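Local coordinates for protein alpha-1,2-mannosyltransferase (Ktr4), putative (Neosartorya fumigata, PDB 7BOP) that is a putative fungal mannosyltransferase of the GT-A fold that binds a manganese ion and guanosine-5'-diphosphate, at residues Gly340-Ile344 against Pro345-Cys349; Pro350-Pro353 against Lys354-Lys357; Asp82-Ser85 against Thr86-Leu90. All blocks are in the same frame, centred on the assembly; numbering follows the deposited sequence.

Contact 1 of 3, residues Gly340-Ile344 against Pro345-Cys349; sequences GYNHI and PYYNC. With MN (manganese (II) ion), chain G.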
# COMPACT_ATOMS: atom_id res chain seq x y z
N GLY A 340 3.95 6.22 -12.51
CA GLY A 340 4.48 5.01 -13.10
C GLY A 340 5.23 4.23 -12.04
O GLY A 340 6.11 4.78 -11.37
N TYR A 341 4.90 2.95 -11.90
CA TYR A 341 5.35 2.16 -10.76
C TYR A 341 5.53 0.69 -11.10
O TYR A 341 4.78 0.14 -11.89
CB TYR A 341 4.35 2.32 -9.61
CG TYR A 341 4.74 1.60 -8.34
CD1 TYR A 341 5.71 2.12 -7.48
CD2 TYR A 341 4.17 0.37 -8.01
CE1 TYR A 341 6.07 1.46 -6.32
CE2 TYR A 341 4.54 -0.30 -6.85
CZ TYR A 341 5.48 0.25 -6.01
OH TYR A 341 5.83 -0.42 -4.86
N ASN A 342 6.54 0.08 -10.47
CA ASN A 342 6.78 -1.37 -10.57
C ASN A 342 7.35 -1.89 -9.26
O ASN A 342 8.35 -1.36 -8.77
CB ASN A 342 7.71 -1.69 -11.75
CG ASN A 342 8.35 -3.08 -11.67
OD1 ASN A 342 9.57 -3.19 -11.65
ND2 ASN A 342 7.54 -4.14 -11.66
N HIS A 343 6.69 -2.90 -8.69
CA HIS A 343 7.27 -3.83 -7.71
C HIS A 343 7.09 -5.17 -8.40
O HIS A 343 6.00 -5.47 -8.87
CB HIS A 343 6.48 -3.78 -6.37
CG HIS A 343 7.03 -4.67 -5.26
ND1 HIS A 343 6.97 -6.05 -5.30
CD2 HIS A 343 7.56 -4.36 -4.04
CE1 HIS A 343 7.48 -6.55 -4.19
NE2 HIS A 343 7.84 -5.55 -3.40
N ILE A 344 8.15 -5.98 -8.45
CA ILE A 344 8.11 -7.25 -9.22
C ILE A 344 6.88 -8.06 -8.77
O ILE A 344 6.66 -8.15 -7.57
CB ILE A 344 9.42 -8.07 -9.01
CG1 ILE A 344 10.61 -7.36 -9.67
CG2 ILE A 344 9.30 -9.48 -9.58
CD1 ILE A 344 11.96 -7.76 -9.13
N PRO A 345 6.07 -8.62 -9.66
CA PRO A 345 6.20 -8.60 -11.11
C PRO A 345 5.16 -7.70 -11.81
O PRO A 345 4.89 -7.90 -12.99
CB PRO A 345 5.91 -10.07 -11.45
CG PRO A 345 4.80 -10.42 -10.50
CD PRO A 345 5.08 -9.64 -9.24
N TYR A 346 4.61 -6.70 -11.11
CA TYR A 346 3.47 -5.93 -11.64
C TYR A 346 3.78 -4.45 -11.84
O TYR A 346 4.71 -3.89 -11.24
CB TYR A 346 2.22 -6.10 -10.77
CG TYR A 346 1.81 -7.53 -10.57
CD1 TYR A 346 1.43 -8.33 -11.66
CD2 TYR A 346 1.80 -8.10 -9.30
CE1 TYR A 346 1.06 -9.65 -11.47
CE2 TYR A 346 1.41 -9.41 -9.10
CZ TYR A 346 1.05 -10.18 -10.19
OH TYR A 346 0.68 -11.48 -9.98
N TYR A 347 2.97 -3.83 -12.71
CA TYR A 347 3.21 -2.48 -13.21
C TYR A 347 1.95 -1.63 -13.22
O TYR A 347 0.86 -2.14 -13.44
CB TYR A 347 3.73 -2.51 -14.65
CG TYR A 347 5.06 -3.19 -14.81
CD1 TYR A 347 5.15 -4.58 -14.82
CD2 TYR A 347 6.22 -2.44 -14.96
CE1 TYR A 347 6.38 -5.21 -14.94
CE2 TYR A 347 7.45 -3.07 -15.08
CZ TYR A 347 7.52 -4.44 -15.08
OH TYR A 347 8.74 -5.06 -15.19
N ASN A 348 2.14 -0.34 -12.97
CA ASN A 348 1.23 0.70 -13.38
C ASN A 348 2.04 1.62 -14.29
O ASN A 348 2.87 2.40 -13.82
CB ASN A 348 0.70 1.47 -12.18
CG ASN A 348 -0.19 2.62 -12.59
OD1 ASN A 348 -1.35 2.42 -12.96
ND2 ASN A 348 0.36 3.82 -12.59
N CYS A 349 1.85 1.47 -15.60
CA CYS A 349 2.59 2.28 -16.58
C CYS A 349 1.62 3.09 -17.44
O CYS A 349 1.00 2.54 -18.36
CB CYS A 349 3.49 1.40 -17.44
SG CYS A 349 4.50 2.29 -18.65
MN MN G . 8.49 -5.97 -1.40
O HOH W 1 8.83 -6.72 -12.75
O HOH W 2 10.62 -4.99 -1.75
O HOH W 3 9.62 -7.78 -2.35
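Asn342 and Tyr347 lie side by side and point the same way, the amide stacked on the phenol ring with their planes 8° apart. The nearest approach is Asn342 ND2 to Tyr347 CZ, 3.4 Å, with the nitrogen over one face, offset toward the rim. With CG set anti to the backbone N (chi1 162°), the Asn342 amide reaches across to the second strand: ND2 gives an almost straight bond (165°) to Tyr346 O at 2.9 Å, landing above the carbonyl plane. Water 1 accepts from the same ND2 and also joins Tyr347 OH, while Asn342 OD1 is engaged by Gln198; together these hold the amide flat against the ring. Tyr346 O takes a second, weak bond from His343 N.

His343 points from the other face of the sheet. Its NE2 binds the manganese ion at 2.1 Å, together with waters 2 and 3, Glu194 and further ligands. On the far side of the imidazole, ND1 donates to Ile344 O at 3.1 Å, nearly in the ring plane, which fixes the ring's rotation toward the metal. Ile344 and Pro345 make the reversal through a cis peptide, closed by Tyr346 N to His343 O, 2.9 Å. Pro345 CG then rests 3.7 Å above the centre of the Tyr346 ring.

Two bonds between Tyr341 and Asn348 secure the open end. This is a tight antiparallel beta hairpin with a two-residue type VI turn, carrying a manganese-binding histidine into the guanosine-5'-diphosphate pocket.

Contact 2 of 3, residues Pro350-Pro353 against Lys354-Lys357; sequences PNSP and KCSK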
# COMPACT_ATOMS: atom_id res chain seq x y z
N PRO A 350 1.49 4.39 -17.14
CA PRO A 350 0.58 5.21 -17.93
C PRO A 350 1.19 5.66 -19.26
O PRO A 350 2.41 5.71 -19.40
CB PRO A 350 0.33 6.41 -17.03
CG PRO A 350 1.62 6.57 -16.30
CD PRO A 350 2.15 5.19 -16.09
N ASN A 351 0.31 5.97 -20.21
CA ASN A 351 0.69 6.57 -21.48
C ASN A 351 0.85 8.08 -21.28
O ASN A 351 -0.13 8.84 -21.34
CB ASN A 351 -0.35 6.25 -22.56
CG ASN A 351 -0.12 7.02 -23.84
OD1 ASN A 351 1.01 7.40 -24.16
ND2 ASN A 351 -1.20 7.28 -24.57
N SER A 352 2.09 8.49 -21.06
CA SER A 352 2.42 9.89 -20.87
C SER A 352 3.85 10.14 -21.33
O SER A 352 4.72 9.32 -21.06
CB SER A 352 2.28 10.26 -19.40
OG SER A 352 2.97 11.47 -19.09
N PRO A 353 4.10 11.30 -21.98
CA PRO A 353 5.48 11.66 -22.31
C PRO A 353 6.37 11.96 -21.09
O PRO A 353 7.57 12.09 -21.24
CB PRO A 353 5.31 12.89 -23.19
CG PRO A 353 4.03 13.50 -22.77
CD PRO A 353 3.15 12.38 -22.31
N LYS A 354 5.79 12.04 -19.89
CA LYS A 354 6.60 12.15 -18.67
C LYS A 354 7.27 10.84 -18.23
O LYS A 354 8.10 10.86 -17.31
CB LYS A 354 5.76 12.73 -17.54
CG LYS A 354 5.29 14.13 -17.86
CD LYS A 354 4.44 14.73 -16.76
CE LYS A 354 3.99 16.13 -17.14
NZ LYS A 354 3.75 16.95 -15.94
N CYS A 355 6.89 9.72 -18.85
CA CYS A 355 7.36 8.41 -18.46
C CYS A 355 8.43 7.90 -19.41
O CYS A 355 8.47 8.30 -20.56
CB CYS A 355 6.20 7.42 -18.47
SG CYS A 355 4.80 8.02 -17.52
N SER A 356 9.28 7.03 -18.91
CA SER A 356 10.15 6.24 -19.78
C SER A 356 10.45 4.89 -19.14
O SER A 356 10.24 4.71 -17.94
CB SER A 356 11.44 7.01 -20.06
OG SER A 356 12.14 7.23 -18.86
N LYS A 357 10.90 3.94 -19.97
CA LYS A 357 11.35 2.60 -19.55
C LYS A 357 10.27 1.66 -19.01
O LYS A 357 10.59 0.68 -18.34
CB LYS A 357 12.51 2.70 -18.54
CG LYS A 357 13.71 3.47 -19.06
CD LYS A 357 14.89 3.40 -18.10
CE LYS A 357 16.21 3.71 -18.80
NZ LYS A 357 17.38 3.58 -17.87
O HOH W 4 6.99 8.10 -22.78
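Peptide planes supply the flat groups where Ser352 meets Cys355: the amide N of Cys355 stands above the face of the Ser352 carbonyl, 53° out of its plane, and donates to Ser352 O at 3.1 Å. This bond closes a type I beta turn over Ser352, Pro353, Lys354 and Cys355, in the loop between strand 346-348 and helix 376-382. Water 4 donates to the same Ser352 O and, at 2.7 Å, to Cys355 O, so it bridges the first and last residues of the turn.

The Ser352 side chain adds a second closure. Because OG is turned away from its own backbone N and lies beside the carbonyl carbon (chi1 162°), it faces the amide of Lys354 and accepts its N-H at 3.0 Å, the bond of an ST turn. Lys354 CB is also close to that oxygen, at 3.4 Å. From there the lysine chain runs out extended, and its NZ forms a salt bridge with Asp204.

Apolar contact comes from the Pro350 ring and the Cys355 sulfur, which is disulfide-bonded to Cys201; the turn is thereby tied covalently to the loop after strand 198-199. Pro350 also packs on Leu38 and Thr42. The sulfur has neighbours from two residues of 350-353: Cys355 SG lies 3.7 Å from Pro350 CG and 3.9 Å from Ser352 CB.

Contact 3 of 3, residues Asp82-Ser85 against Thr86-Leu90; sequences DLIS and TMKDL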
# COMPACT_ATOMS: atom_id res chain seq x y z
N ASP A 82 19.21 -2.15 -2.82
CA ASP A 82 17.89 -2.07 -3.46
C ASP A 82 17.13 -0.82 -3.03
O ASP A 82 16.42 -0.22 -3.85
CB ASP A 82 17.07 -3.33 -3.17
CG ASP A 82 17.60 -4.56 -3.92
OD1 ASP A 82 18.28 -4.42 -4.94
OD2 ASP A 82 17.30 -5.68 -3.48
N LEU A 83 17.26 -0.43 -1.76
CA LEU A 83 16.68 0.83 -1.29
C LEU A 83 17.25 2.03 -2.06
O LEU A 83 16.51 2.89 -2.53
CB LEU A 83 16.89 1.01 0.22
CG LEU A 83 16.34 2.31 0.83
CD1 LEU A 83 14.82 2.39 0.71
CD2 LEU A 83 16.75 2.44 2.28
N ILE A 84 18.58 2.06 -2.21
CA ILE A 84 19.24 3.14 -2.96
C ILE A 84 18.72 3.26 -4.41
O ILE A 84 18.46 4.37 -4.87
CB ILE A 84 20.79 2.99 -2.95
CG1 ILE A 84 21.38 3.10 -1.53
CG2 ILE A 84 21.46 3.99 -3.89
CD1 ILE A 84 21.10 4.38 -0.77
N SER A 85 18.55 2.14 -5.12
CA SER A 85 17.96 2.17 -6.46
C SER A 85 16.58 2.84 -6.46
O SER A 85 16.28 3.67 -7.30
CB SER A 85 17.80 0.75 -7.02
OG SER A 85 19.07 0.16 -7.21
N THR A 86 15.77 2.48 -5.48
CA THR A 86 14.44 3.05 -5.33
C THR A 86 14.47 4.55 -5.04
O THR A 86 13.74 5.32 -5.65
CB THR A 86 13.67 2.32 -4.24
OG1 THR A 86 13.50 0.95 -4.65
CG2 THR A 86 12.31 2.98 -3.99
N MET A 87 15.33 4.95 -4.10
CA MET A 87 15.50 6.37 -3.76
C MET A 87 15.89 7.19 -4.98
O MET A 87 15.34 8.27 -5.19
CB MET A 87 16.56 6.52 -2.67
CG MET A 87 16.14 6.05 -1.30
SD MET A 87 17.36 6.46 -0.03
CE MET A 87 17.14 8.23 0.10
N LYS A 88 16.82 6.68 -5.79
CA LYS A 88 17.24 7.37 -7.02
C LYS A 88 16.06 7.65 -7.94
O LYS A 88 15.94 8.74 -8.48
CB LYS A 88 18.31 6.58 -7.78
CG LYS A 88 19.69 6.65 -7.15
CD LYS A 88 20.68 5.78 -7.92
CE LYS A 88 22.07 5.79 -7.29
NZ LYS A 88 22.69 7.15 -7.35
N ASP A 89 15.18 6.66 -8.10
CA ASP A 89 14.00 6.83 -8.95
C ASP A 89 13.02 7.84 -8.37
O ASP A 89 12.52 8.71 -9.09
CB ASP A 89 13.26 5.49 -9.14
CG ASP A 89 13.88 4.59 -10.21
OD1 ASP A 89 14.93 4.92 -10.82
OD2 ASP A 89 13.27 3.54 -10.48
N LEU A 90 12.73 7.71 -7.08
CA LEU A 90 11.74 8.59 -6.46
C LEU A 90 12.24 10.03 -6.39
O LEU A 90 11.49 10.98 -6.67
CB LEU A 90 11.31 8.07 -5.08
CG LEU A 90 10.10 8.78 -4.45
CD1 LEU A 90 8.99 9.04 -5.46
CD2 LEU A 90 9.57 7.97 -3.29
O HOH W 5 17.32 3.48 -9.89
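Leu83 and Met87, one turn apart, mark the buried side of helix 80-98, the connection in the beta-alpha-beta unit between the parallel strands 69-74 and 102-106 of the GT-A core. Backbone bonds come first. Thr86 N, Met87 N, Lys88 N and Asp89 N each donate to the carbonyl four residues earlier in regular alpha-helical fashion; the span runs from 2.8 Å for Met87 N to Leu83 O up to 3.3 Å for Asp89 N to Ser85 O.

Apolar contacts among Leu83, Ile84 and Met87 gather on the core side. Met87 touches Leu83 through its CG, 4.3 Å from Leu83 CG, and Ile84 through its sulfur, with Met87 SD at the same distance from Ile84 CD1. Leu83 and Met87 both pack on Phe104 of strand 102-106 and on Thr118 of helix 112-119. At the exposed margin Ile84 CG2 meets Lys88 CE, the lysine chain slanting past the isoleucine methyl.

Polar side chains reach out to other parts of the fold. Lys88 turns its tip aside (chi4 -65°), and NZ forms a salt bridge with Glu121. Thr86 OG1 lies 3.2 Å from Asp82 O and accepts a hydrogen bond from Val197 N, which links the helix to the chain just after Glu194, a manganese ligand. Asp89 spreads its carboxylate over several partners: OD2 accepts from Phe199 N of strand 198-199, while OD1 forms a salt bridge with Arg92. Water 5 connects the two segments here, donating to Ser85 O at 2.8 Å and to Asp89 OD1 at 2.9 Å.

In the fold
Along the chain contact 3 comes first, in helix 80-98, which joins two parallel strands of the large mixed sheet; contacts 1 and 2 follow directly on one another near the C-terminal end. Contact 1 is the hairpin of the small three-stranded sheet, and contact 2 is the loop leaving it; their centres are about 13 Å apart and they touch where Gly340 CA meets Pro350 CD, 3.8 Å. Contact 3 touches neither: its centre is about 14 Å from contact 1 and about 19 Å from contact 2. Strand 198-199 mediates, pairing with strand 341-343 while Thr86 and Asp89 pack on it. The segment from Glu194 to Cys201 thus links the metal site, helix, hairpin and disulfide-tied loop.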